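Local atomic coordinates of transcription regulator PadR N-terminal domain-containing protein (Streptococcus mutans, PDB entry 3L7W), a protein that probably acts as a PadR-family transcriptional regulator, a dimer that would bind DNA through winged helix-turn-helix domains. Residues D96-V99 / I103-D106; L8-L13 / A36-S41; T58-Q61 / R66-K69. All coordinates share one frame; numbering follows the deposited sequence.

Interaction 1: residues D96-V99 / I103-D106; sequences DGIV and IRHD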
ATOM      1  N   ASP A  96      -9.942  -3.525  -1.463  1.00 32.90           N
ATOM      2  CA  ASP A  96     -11.165  -3.722  -0.701  1.00 30.93           C
ATOM      3  C   ASP A  96     -12.143  -4.587  -1.478  1.00 35.45           C
ATOM      4  O   ASP A  96     -12.853  -5.406  -0.904  1.00 37.44           O
ATOM      5  CB  ASP A  96     -11.798  -2.376  -0.363  1.00 32.52           C
ATOM      6  CG  ASP A  96     -11.020  -1.622   0.688  1.00 36.36           C
ATOM      7  OD1 ASP A  96     -10.117  -2.213   1.318  1.00 37.63           O
ATOM      8  OD2 ASP A  96     -11.319  -0.438   0.893  1.00 32.67           O
ATOM      9  N   GLY A  97     -12.172  -4.397  -2.793  1.00 29.85           N
ATOM     10  CA  GLY A  97     -13.028  -5.183  -3.656  1.00 28.19           C
ATOM     11  C   GLY A  97     -12.630  -6.649  -3.618  1.00 35.73           C
ATOM     12  O   GLY A  97     -13.481  -7.538  -3.553  1.00 33.55           O
ATOM     13  N   ILE A  98     -11.328  -6.902  -3.671  1.00 32.18           N
ATOM     14  CA  ILE A  98     -10.837  -8.263  -3.611  1.00 35.73           C
ATOM     15  C   ILE A  98     -11.133  -8.810  -2.221  1.00 35.59           C
ATOM     16  O   ILE A  98     -11.729  -9.866  -2.070  1.00 36.62           O
ATOM     17  CB  ILE A  98      -9.337  -8.318  -3.862  1.00 35.78           C
ATOM     18  CG1 ILE A  98      -9.040  -8.030  -5.334  1.00 33.07           C
ATOM     19  CG2 ILE A  98      -8.790  -9.685  -3.486  1.00 35.10           C
ATOM     20  CD1 ILE A  98      -7.577  -8.196  -5.702  1.00 29.15           C
ATOM     21  N   VAL A  99     -10.738  -8.051  -1.209  1.00 33.56           N
ATOM     22  CA  VAL A  99     -10.934  -8.443   0.161  1.00 25.85           C
ATOM     23  C   VAL A  99     -12.383  -8.741   0.506  1.00 42.18           C
ATOM     24  O   VAL A  99     -12.663  -9.704   1.230  1.00 42.74           O
ATOM     25  CB  VAL A  99     -10.357  -7.419   1.113  1.00 32.67           C
ATOM     26  CG1 VAL A  99     -10.883  -7.657   2.537  1.00 34.34           C
ATOM     27  CG2 VAL A  99      -8.835  -7.510   1.066  1.00 29.15           C
ATOM     28  N   ILE A 103     -14.334  -8.542  -6.216  1.00 46.72           N
ATOM     29  CA  ILE A 103     -13.349  -8.588  -7.277  1.00 38.36           C
ATOM     30  C   ILE A 103     -12.608  -9.927  -7.327  1.00 36.86           C
ATOM     31  O   ILE A 103     -11.942 -10.315  -6.375  1.00 38.73           O
ATOM     32  CB  ILE A 103     -12.365  -7.416  -7.151  1.00 29.43           C
ATOM     33  CG1 ILE A 103     -13.131  -6.093  -7.266  1.00 39.13           C
ATOM     34  CG2 ILE A 103     -11.262  -7.560  -8.177  1.00 25.01           C
ATOM     35  CD1 ILE A 103     -12.264  -4.848  -7.240  1.00 36.98           C
ATOM     36  N   ARG A 104     -12.732 -10.610  -8.461  1.00 36.82           N
ATOM     37  CA  ARG A 104     -12.108 -11.909  -8.694  1.00 43.15           C
ATOM     38  C   ARG A 104     -11.722 -11.954 -10.153  1.00 44.78           C
ATOM     39  O   ARG A 104     -12.411 -11.374 -10.994  1.00 45.04           O
ATOM     40  CB  ARG A 104     -13.108 -13.040  -8.424  1.00 33.96           C
ATOM     41  CG  ARG A 104     -13.437 -13.236  -6.964  1.00 37.46           C
ATOM     42  CD  ARG A 104     -12.190 -13.619  -6.180  1.00 39.09           C
ATOM     43  NE  ARG A 104     -12.507 -13.859  -4.773  1.00 36.74           N
ATOM     44  CZ  ARG A 104     -12.413 -12.943  -3.819  1.00 39.33           C
ATOM     45  NH1 ARG A 104     -12.004 -11.717  -4.119  1.00 39.16           N
ATOM     46  NH2 ARG A 104     -12.730 -13.248  -2.568  1.00 36.31           N
ATOM     47  N   HIS A 105     -10.640 -12.650 -10.473  1.00 43.47           N
ATOM     48  CA  HIS A 105     -10.253 -12.787 -11.869  1.00 51.42           C
ATOM     49  C   HIS A 105     -11.395 -13.424 -12.681  1.00 61.14           C
ATOM     50  O   HIS A 105     -12.310 -14.032 -12.116  1.00 63.89           O
ATOM     51  CB  HIS A 105      -8.989 -13.624 -11.980  1.00 52.78           C
ATOM     52  CG  HIS A 105      -9.234 -15.086 -11.796  1.00 60.95           C
ATOM     53  ND1 HIS A 105      -9.375 -15.664 -10.554  1.00 62.34           N
ATOM     54  CD2 HIS A 105      -9.383 -16.083 -12.699  1.00 60.27           C
ATOM     55  CE1 HIS A 105      -9.595 -16.957 -10.700  1.00 65.48           C
ATOM     56  NE2 HIS A 105      -9.603 -17.237 -11.992  1.00 63.62           N
ATOM     57  N   ASP A 106     -11.278 -13.308 -13.991  1.00 69.19           N
ATOM     58  CA  ASP A 106     -12.147 -13.956 -14.957  1.00 75.31           C
ATOM     59  C   ASP A 106     -13.311 -13.064 -15.314  1.00 82.80           C
ATOM     60  O   ASP A 106     -13.325 -12.472 -16.377  1.00 83.72           O
ATOM     61  CB  ASP A 106     -12.637 -15.309 -14.447  1.00 68.83           C
TER
HETATM   62  O   HOH W   1     -12.698 -12.110  -0.248  1.00 34.65           O

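Interaction 2: residues L8-L13 / A36-S41; sequences LLIEYL and ASIKES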
ATOM      1  N   LEU A   8       6.616   4.870  -4.087  1.00 35.18           N
ATOM      2  CA  LEU A   8       5.604   5.526  -4.916  1.00 33.61           C
ATOM      3  C   LEU A   8       4.530   6.157  -4.055  1.00 32.94           C
ATOM      4  O   LEU A   8       4.062   7.258  -4.338  1.00 32.77           O
ATOM      5  CB  LEU A   8       4.974   4.551  -5.907  1.00 26.90           C
ATOM      6  CG  LEU A   8       5.945   4.075  -6.992  1.00 39.98           C
ATOM      7  CD1 LEU A   8       5.289   3.072  -7.928  1.00 37.49           C
ATOM      8  CD2 LEU A   8       6.464   5.272  -7.770  1.00 36.58           C
ATOM      9  N   LEU A   9       4.149   5.461  -2.992  1.00 28.69           N
ATOM     10  CA  LEU A   9       3.124   5.970  -2.089  1.00 28.11           C
ATOM     11  C   LEU A   9       3.684   7.157  -1.303  1.00 25.91           C
ATOM     12  O   LEU A   9       2.969   8.106  -1.012  1.00 25.09           O
ATOM     13  CB  LEU A   9       2.659   4.870  -1.139  1.00 26.19           C
ATOM     14  CG  LEU A   9       1.162   4.625  -1.064  1.00 36.86           C
ATOM     15  CD1 LEU A   9       0.835   3.616   0.051  1.00 34.79           C
ATOM     16  CD2 LEU A   9       0.416   5.925  -0.861  1.00 40.66           C
ATOM     17  N   ILE A  10       4.972   7.091  -0.963  1.00 20.90           N
ATOM     18  CA  ILE A  10       5.648   8.202  -0.289  1.00 22.61           C
ATOM     19  C   ILE A  10       5.557   9.461  -1.142  1.00 27.58           C
ATOM     20  O   ILE A  10       5.344  10.562  -0.629  1.00 35.57           O
ATOM     21  CB  ILE A  10       7.132   7.891  -0.059  1.00 27.38           C
ATOM     22  CG1 ILE A  10       7.293   6.651   0.837  1.00 29.77           C
ATOM     23  CG2 ILE A  10       7.866   9.107   0.537  1.00 26.32           C
ATOM     24  CD1 ILE A  10       7.207   6.951   2.292  1.00 30.37           C
ATOM     25  N   GLU A  11       5.735   9.291  -2.448  1.00 28.51           N
ATOM     26  CA  GLU A  11       5.665  10.408  -3.383  1.00 25.60           C
ATOM     27  C   GLU A  11       4.277  11.001  -3.308  1.00 25.28           C
ATOM     28  O   GLU A  11       4.115  12.203  -3.141  1.00 26.69           O
ATOM     29  CB  GLU A  11       5.980   9.953  -4.810  1.00 24.19           C
ATOM     30  CG  GLU A  11       7.458   9.668  -5.025  1.00 31.76           C
ATOM     31  CD  GLU A  11       7.765   9.084  -6.387  1.00 31.47           C
ATOM     32  OE1 GLU A  11       6.862   9.038  -7.238  1.00 39.72           O
ATOM     33  OE2 GLU A  11       8.912   8.668  -6.609  1.00 38.96           O
ATOM     34  N   TYR A  12       3.277  10.137  -3.423  1.00 25.14           N
ATOM     35  CA  TYR A  12       1.896  10.543  -3.236  1.00 30.57           C
ATOM     36  C   TYR A  12       1.779  11.370  -1.964  1.00 29.78           C
ATOM     37  O   TYR A  12       1.292  12.493  -1.985  1.00 34.22           O
ATOM     38  CB  TYR A  12       0.991   9.308  -3.182  1.00 30.19           C
ATOM     39  CG  TYR A  12      -0.467   9.591  -2.947  1.00 30.16           C
ATOM     40  CD1 TYR A  12      -1.104  10.634  -3.592  1.00 32.28           C
ATOM     41  CD2 TYR A  12      -1.213   8.794  -2.090  1.00 32.11           C
ATOM     42  CE1 TYR A  12      -2.433  10.887  -3.380  1.00 31.07           C
ATOM     43  CE2 TYR A  12      -2.541   9.035  -1.868  1.00 30.09           C
ATOM     44  CZ  TYR A  12      -3.149  10.082  -2.517  1.00 34.23           C
ATOM     45  OH  TYR A  12      -4.475  10.326  -2.309  1.00 36.18           O
ATOM     46  N   LEU A  13       2.260  10.834  -0.853  1.00 27.61           N
ATOM     47  CA  LEU A  13       2.138  11.545   0.419  1.00 28.09           C
ATOM     48  C   LEU A  13       2.836  12.898   0.368  1.00 26.94           C
ATOM     49  O   LEU A  13       2.296  13.896   0.809  1.00 30.45           O
ATOM     50  CB  LEU A  13       2.694  10.699   1.569  1.00 23.02           C
ATOM     51  CG  LEU A  13       1.823   9.459   1.862  1.00 27.39           C
ATOM     52  CD1 LEU A  13       2.539   8.531   2.805  1.00 22.72           C
ATOM     53  CD2 LEU A  13       0.488   9.864   2.447  1.00 21.23           C
ATOM     54  N   ALA A  36       4.815   5.797   7.774  1.00 38.84           N
ATOM     55  CA  ALA A  36       5.911   5.100   7.113  1.00 40.36           C
ATOM     56  C   ALA A  36       7.158   5.025   7.969  1.00 43.97           C
ATOM     57  O   ALA A  36       7.450   5.928   8.751  1.00 45.94           O
ATOM     58  CB  ALA A  36       6.229   5.751   5.762  1.00 30.26           C
ATOM     59  N   SER A  37       7.881   3.925   7.826  1.00 51.47           N
ATOM     60  CA  SER A  37       9.214   3.825   8.384  1.00 56.47           C
ATOM     61  C   SER A  37      10.171   4.064   7.243  1.00 53.01           C
ATOM     62  O   SER A  37      10.462   3.167   6.444  1.00 55.02           O
ATOM     63  CB  SER A  37       9.455   2.460   9.011  1.00 63.06           C
ATOM     64  OG  SER A  37       8.927   2.433  10.323  1.00 81.75           O
ATOM     65  N   ILE A  38      10.629   5.301   7.153  1.00 43.33           N
ATOM     66  CA  ILE A  38      11.481   5.704   6.062  1.00 47.58           C
ATOM     67  C   ILE A  38      12.578   6.589   6.638  1.00 45.73           C
ATOM     68  O   ILE A  38      12.324   7.415   7.520  1.00 39.70           O
ATOM     69  CB  ILE A  38      10.670   6.431   4.972  1.00 47.47           C
ATOM     70  CG1 ILE A  38      11.577   6.867   3.822  1.00 54.30           C
ATOM     71  CG2 ILE A  38       9.924   7.616   5.565  1.00 46.92           C
ATOM     72  CD1 ILE A  38      10.830   7.391   2.607  1.00 51.05           C
ATOM     73  N   LYS A  39      13.808   6.380   6.185  1.00 43.77           N
ATOM     74  CA  LYS A  39      14.906   7.205   6.668  1.00 46.63           C
ATOM     75  C   LYS A  39      14.973   8.494   5.859  1.00 43.65           C
ATOM     76  O   LYS A  39      14.539   8.538   4.704  1.00 42.48           O
ATOM     77  CB  LYS A  39      16.223   6.444   6.589  1.00 52.42           C
ATOM     78  CG  LYS A  39      16.322   5.294   7.580  1.00 59.84           C
ATOM     79  CD  LYS A  39      17.632   4.527   7.435  1.00 63.73           C
ATOM     80  CE  LYS A  39      17.629   3.661   6.185  1.00 63.52           C
ATOM     81  NZ  LYS A  39      18.759   2.683   6.180  1.00 65.52           N
ATOM     82  N   GLU A  40      15.509   9.543   6.469  1.00 46.58           N
ATOM     83  CA  GLU A  40      15.724  10.796   5.757  1.00 43.31           C
ATOM     84  C   GLU A  40      16.524  10.485   4.502  1.00 39.67           C
ATOM     85  O   GLU A  40      16.282  11.049   3.437  1.00 37.00           O
ATOM     86  CB  GLU A  40      16.510  11.763   6.627  1.00 50.13           C
ATOM     87  CG  GLU A  40      16.302  11.568   8.112  1.00 65.79           C
ATOM     88  CD  GLU A  40      15.203  12.444   8.656  1.00 83.02           C
ATOM     89  OE1 GLU A  40      15.130  12.602   9.896  1.00 93.83           O
ATOM     90  OE2 GLU A  40      14.420  12.979   7.843  1.00 82.57           O
ATOM     91  N   SER A  41      17.479   9.570   4.632  1.00 38.18           N
ATOM     92  CA  SER A  41      18.340   9.219   3.505  1.00 44.44           C
ATOM     93  C   SER A  41      17.568   8.558   2.370  1.00 39.75           C
ATOM     94  O   SER A  41      18.078   8.432   1.258  1.00 38.36           O
ATOM     95  CB  SER A  41      19.532   8.345   3.946  1.00 46.93           C
ATOM     96  OG  SER A  41      19.122   7.313   4.828  1.00 54.04           O
TER

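Interaction 3: residues T58-Q61 / R66-K69; sequences TYTQ and RRRK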
ATOM      1  N   THR A  58      11.364  24.419  -5.361  1.00 33.03           N
ATOM      2  CA  THR A  58      11.861  24.711  -4.029  1.00 37.17           C
ATOM      3  C   THR A  58      12.362  26.143  -3.922  1.00 40.01           C
ATOM      4  O   THR A  58      12.803  26.748  -4.899  1.00 35.84           O
ATOM      5  CB  THR A  58      13.066  23.839  -3.709  1.00 37.55           C
ATOM      6  OG1 THR A  58      14.062  24.076  -4.709  1.00 37.06           O
ATOM      7  CG2 THR A  58      12.687  22.349  -3.680  1.00 36.23           C
ATOM      8  N   TYR A  59      12.324  26.665  -2.710  1.00 34.33           N
ATOM      9  CA  TYR A  59      12.880  27.964  -2.437  1.00 33.59           C
ATOM     10  C   TYR A  59      13.315  27.919  -1.006  1.00 38.34           C
ATOM     11  O   TYR A  59      12.918  27.018  -0.257  1.00 32.45           O
ATOM     12  CB  TYR A  59      11.844  29.062  -2.653  1.00 30.83           C
ATOM     13  CG  TYR A  59      10.587  28.896  -1.838  1.00 29.13           C
ATOM     14  CD1 TYR A  59       9.521  28.142  -2.319  1.00 30.19           C
ATOM     15  CD2 TYR A  59      10.457  29.500  -0.595  1.00 25.81           C
ATOM     16  CE1 TYR A  59       8.347  28.007  -1.587  1.00 29.17           C
ATOM     17  CE2 TYR A  59       9.292  29.348   0.158  1.00 33.17           C
ATOM     18  CZ  TYR A  59       8.240  28.603  -0.353  1.00 29.74           C
ATOM     19  OH  TYR A  59       7.084  28.450   0.373  1.00 29.55           O
ATOM     20  N   THR A  60      14.144  28.872  -0.615  1.00 31.91           N
ATOM     21  CA  THR A  60      14.519  28.948   0.784  1.00 29.03           C
ATOM     22  C   THR A  60      13.712  30.031   1.457  1.00 35.15           C
ATOM     23  O   THR A  60      13.188  30.924   0.804  1.00 46.31           O
ATOM     24  CB  THR A  60      16.013  29.188   0.947  1.00 33.99           C
ATOM     25  OG1 THR A  60      16.390  30.389   0.258  1.00 33.53           O
ATOM     26  CG2 THR A  60      16.757  28.030   0.353  1.00 30.75           C
ATOM     27  N   GLN A  61      13.584  29.935   2.766  1.00 38.02           N
ATOM     28  CA  GLN A  61      12.813  30.905   3.515  1.00 35.66           C
ATOM     29  C   GLN A  61      13.202  30.739   4.969  1.00 44.98           C
ATOM     30  O   GLN A  61      13.386  29.620   5.452  1.00 45.66           O
ATOM     31  CB  GLN A  61      11.328  30.641   3.318  1.00 40.61           C
ATOM     32  CG  GLN A  61      10.399  31.645   3.960  1.00 38.18           C
ATOM     33  CD  GLN A  61       8.949  31.323   3.659  1.00 44.22           C
ATOM     34  OE1 GLN A  61       8.482  31.508   2.534  1.00 47.32           O
ATOM     35  NE2 GLN A  61       8.237  30.813   4.657  1.00 42.27           N
ATOM     36  N   ARG A  66      16.192  30.100  10.974  1.00 77.27           N
ATOM     37  CA  ARG A  66      17.092  29.354  10.098  1.00 67.73           C
ATOM     38  C   ARG A  66      16.471  29.242   8.710  1.00 58.44           C
ATOM     39  O   ARG A  66      15.264  29.038   8.589  1.00 50.38           O
ATOM     40  CB  ARG A  66      17.397  27.962  10.655  1.00 67.37           C
ATOM     41  CG  ARG A  66      16.537  26.864  10.069  1.00 66.70           C
ATOM     42  CD  ARG A  66      17.375  25.664   9.641  1.00 72.50           C
ATOM     43  NE  ARG A  66      17.219  24.517  10.530  1.00 74.77           N
ATOM     44  CZ  ARG A  66      17.489  23.263  10.179  1.00 78.65           C
ATOM     45  NH1 ARG A  66      17.928  22.992   8.957  1.00 79.66           N
ATOM     46  NH2 ARG A  66      17.314  22.275  11.048  1.00 82.05           N
ATOM     47  N   ARG A  67      17.283  29.405   7.665  1.00 57.15           N
ATOM     48  CA  ARG A  67      16.769  29.279   6.306  1.00 50.74           C
ATOM     49  C   ARG A  67      16.417  27.821   6.083  1.00 40.07           C
ATOM     50  O   ARG A  67      17.265  26.953   6.243  1.00 35.37           O
ATOM     51  CB  ARG A  67      17.804  29.679   5.250  1.00 49.08           C
ATOM     52  CG  ARG A  67      18.614  30.932   5.522  1.00 58.79           C
ATOM     53  CD  ARG A  67      18.078  32.162   4.808  1.00 55.58           C
ATOM     54  NE  ARG A  67      17.625  31.923   3.437  1.00 46.00           N
ATOM     55  CZ  ARG A  67      16.745  32.716   2.832  1.00 45.17           C
ATOM     56  NH1 ARG A  67      16.266  33.753   3.489  1.00 42.64           N
ATOM     57  NH2 ARG A  67      16.329  32.486   1.595  1.00 47.45           N
ATOM     58  N   ARG A  68      15.177  27.561   5.691  1.00 38.51           N
ATOM     59  CA  ARG A  68      14.734  26.209   5.369  1.00 42.43           C
ATOM     60  C   ARG A  68      14.528  26.089   3.874  1.00 42.57           C
ATOM     61  O   ARG A  68      14.181  27.062   3.208  1.00 39.83           O
ATOM     62  CB  ARG A  68      13.383  25.934   6.021  1.00 47.92           C
ATOM     63  CG  ARG A  68      13.383  26.023   7.513  1.00 55.87           C
ATOM     64  CD  ARG A  68      14.178  24.898   8.073  1.00 60.00           C
ATOM     65  NE  ARG A  68      13.668  24.492   9.369  1.00 64.58           N
ATOM     66  CZ  ARG A  68      13.660  23.235   9.778  1.00 65.36           C
ATOM     67  NH1 ARG A  68      14.121  22.284   8.974  1.00 65.30           N
ATOM     68  NH2 ARG A  68      13.188  22.932  10.975  1.00 75.53           N
ATOM     69  N   LYS A  69      14.705  24.884   3.353  1.00 34.61           N
ATOM     70  CA  LYS A  69      14.338  24.605   1.979  1.00 33.83           C
ATOM     71  C   LYS A  69      12.868  24.215   1.944  1.00 34.79           C
ATOM     72  O   LYS A  69      12.464  23.181   2.498  1.00 35.40           O
ATOM     73  CB  LYS A  69      15.212  23.495   1.419  1.00 36.20           C
ATOM     74  CG  LYS A  69      14.920  23.078  -0.009  1.00 38.53           C
ATOM     75  CD  LYS A  69      15.809  21.878  -0.326  1.00 40.47           C
ATOM     76  CE  LYS A  69      15.829  21.525  -1.786  1.00 44.01           C
ATOM     77  NZ  LYS A  69      17.006  20.663  -2.096  1.00 43.98           N
TER

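Interaction 1: residues D96-V99 / I103-D106
Arg-104 NH1 is held by two backbone carbonyls at once. It donates an almost straight bond (176°) to Ile-98 O at 2.8 Å, lying in the carbonyl plane on a lone pair, with the oxygen in turn close to the guanidinium plane. The second bond, to Ile-103 O at 2.7 Å, is more bent, and the donor stands above that carbonyl plane. A turn at chi2 (-62°) folds the arginine chain back, so that a side chain starting away from the helix ends against its last turn. Arg-104 NH2 donates to a water at 2.6 Å, which also lies 2.8 Å from Val-99 O. Beside this, Ile-103 N donates to Gly-97 O at 3.0 Å, and the Ile-103 side chain lies over the bare alpha carbon of Gly-97, CD1 to CA 3.7 Å. Its other branch, CG2, meets Ile-98 CG1 at 3.6 Å, the two isoleucines crossing at about a right angle. Asp-96 points the other way, to Lys-92 and Trp-88 of the second subunit, while Ile-98 packs on Ile-17 of that subunit. The returning tail thus takes up the late helix carbonyls Gly-97 O and Ile-98 O by hydrogen bonds, at the C-terminal helix through which PadR regulators dimerise.

Interaction 2: residues L8-L13 / A36-S41
Ile-10 meets Ala-36 and Ile-38 across the hydrophobic core of a winged helix-turn-helix domain, where helix 7-20 faces the connection leading from helix 25-32 into helix 40-52. Along helix 7-20, the earlier residues Leu-8 and Leu-9 turn toward the second subunit, packing on its Tyr-2 and Tyr-91. Ile-10 comes next and carries the whole apolar contact. Its CG1 branch is anti to the carbonyl carbon and bends at chi2 (-84°), while CG2 lies anti to the backbone N; both branches and the terminal methyl are brought up to the same partner, Ile-38. Glu-11 and Tyr-12 serve other faces of the helix: Glu-11 forms a salt bridge with Lys-49 of helix 40-52, and the Tyr-12 ring meets that of Trp-88 on helix 75-100. Leu-13, nearly one turn on from Ile-10, points the same way, toward the opposite segment, but stops short of it and packs instead on Ile-32 and Ile-35.

On the other side, Ala-36 and Ile-38 both direct their beta carbons at the helix, with the exposed Ser-37 between them turned away, as in an extended chain. Lys-39 then takes the N-cap position of helix 40-52, which in this fold is probably the recognition helix. Ile-38 is fully stretched, CG1 anti to the backbone N (chi1 180°), and so reaches Ile-10 tip to tip. Its CD1 lies 4.0 Å from both Ile-10 CG1 and Ile-10 CG2. Ile-10 CD1 is approached by two methyls, Ala-36 CB at 3.8 Å and Ile-38 CD1 at 3.7 Å.

Interaction 3: residues T58-Q61 / R66-K69
The Arg-67 guanidinium has Thr-60 OG1 at its edge, near its plane, and the backbone Gln-61 N over one face, 3.9 Å above the plane and toward the rim. Arg-67 NH2 donates to Thr-60 OG1 at 2.5 Å, so short that its exact length is doubtful. Bends at chi2 and chi3 (-98° and -41°) swing the arginine across to the threonine. Within 66-69, Arg-68 NH1 lies over the centre of one face of the Arg-66 guanidinium, 3.7 Å above its plane, and Arg-68 also makes a cation-pi contact with Tyr-24. Both segments belong to the antiparallel hairpin of strands 56-63 and 66-73, the wing of the winged-helix fold, and its arginines and lysine are consistent with a DNA-facing surface. Gln-61 and Arg-68 are a hydrogen-bonded pair, with Arg-68 N to Gln-61 O at 2.7 Å and nearly straight (179°), and Gln-61 N to Arg-68 O at 3.0 Å. Thr-60 and Lys-69 make the neighbouring non-hydrogen-bonded pair, and Thr-60 CA approaches Arg-68 O at 3.1 Å in a CA-H...O contact. Lys-69, extended, crosses Thr-58 and sets CE 3.8 Å from Thr-58 CG2, while Thr-58 OG1 bonds to Glu-51.

From the N terminus, interaction 2 closes first, bringing helix 7-20 against residues 36-41 at the start of helix 40-52 and enclosing helix 25-32 in its loop. The chain then passes along helix 40-52 into interaction 3, the tight loop of the wing hairpin, before helix 75-100 leads to interaction 1, where the tail turns back on the helix end. The three follow in series, neither nested nor crossed. Centres of interactions 2 and 3 lie 21 Å apart, whereas those of interactions 1 and 3 are 46 Å apart, on opposite sides of the chain's centre. Interactions 1 and 2 both touch the second subunit; interaction 3 does not.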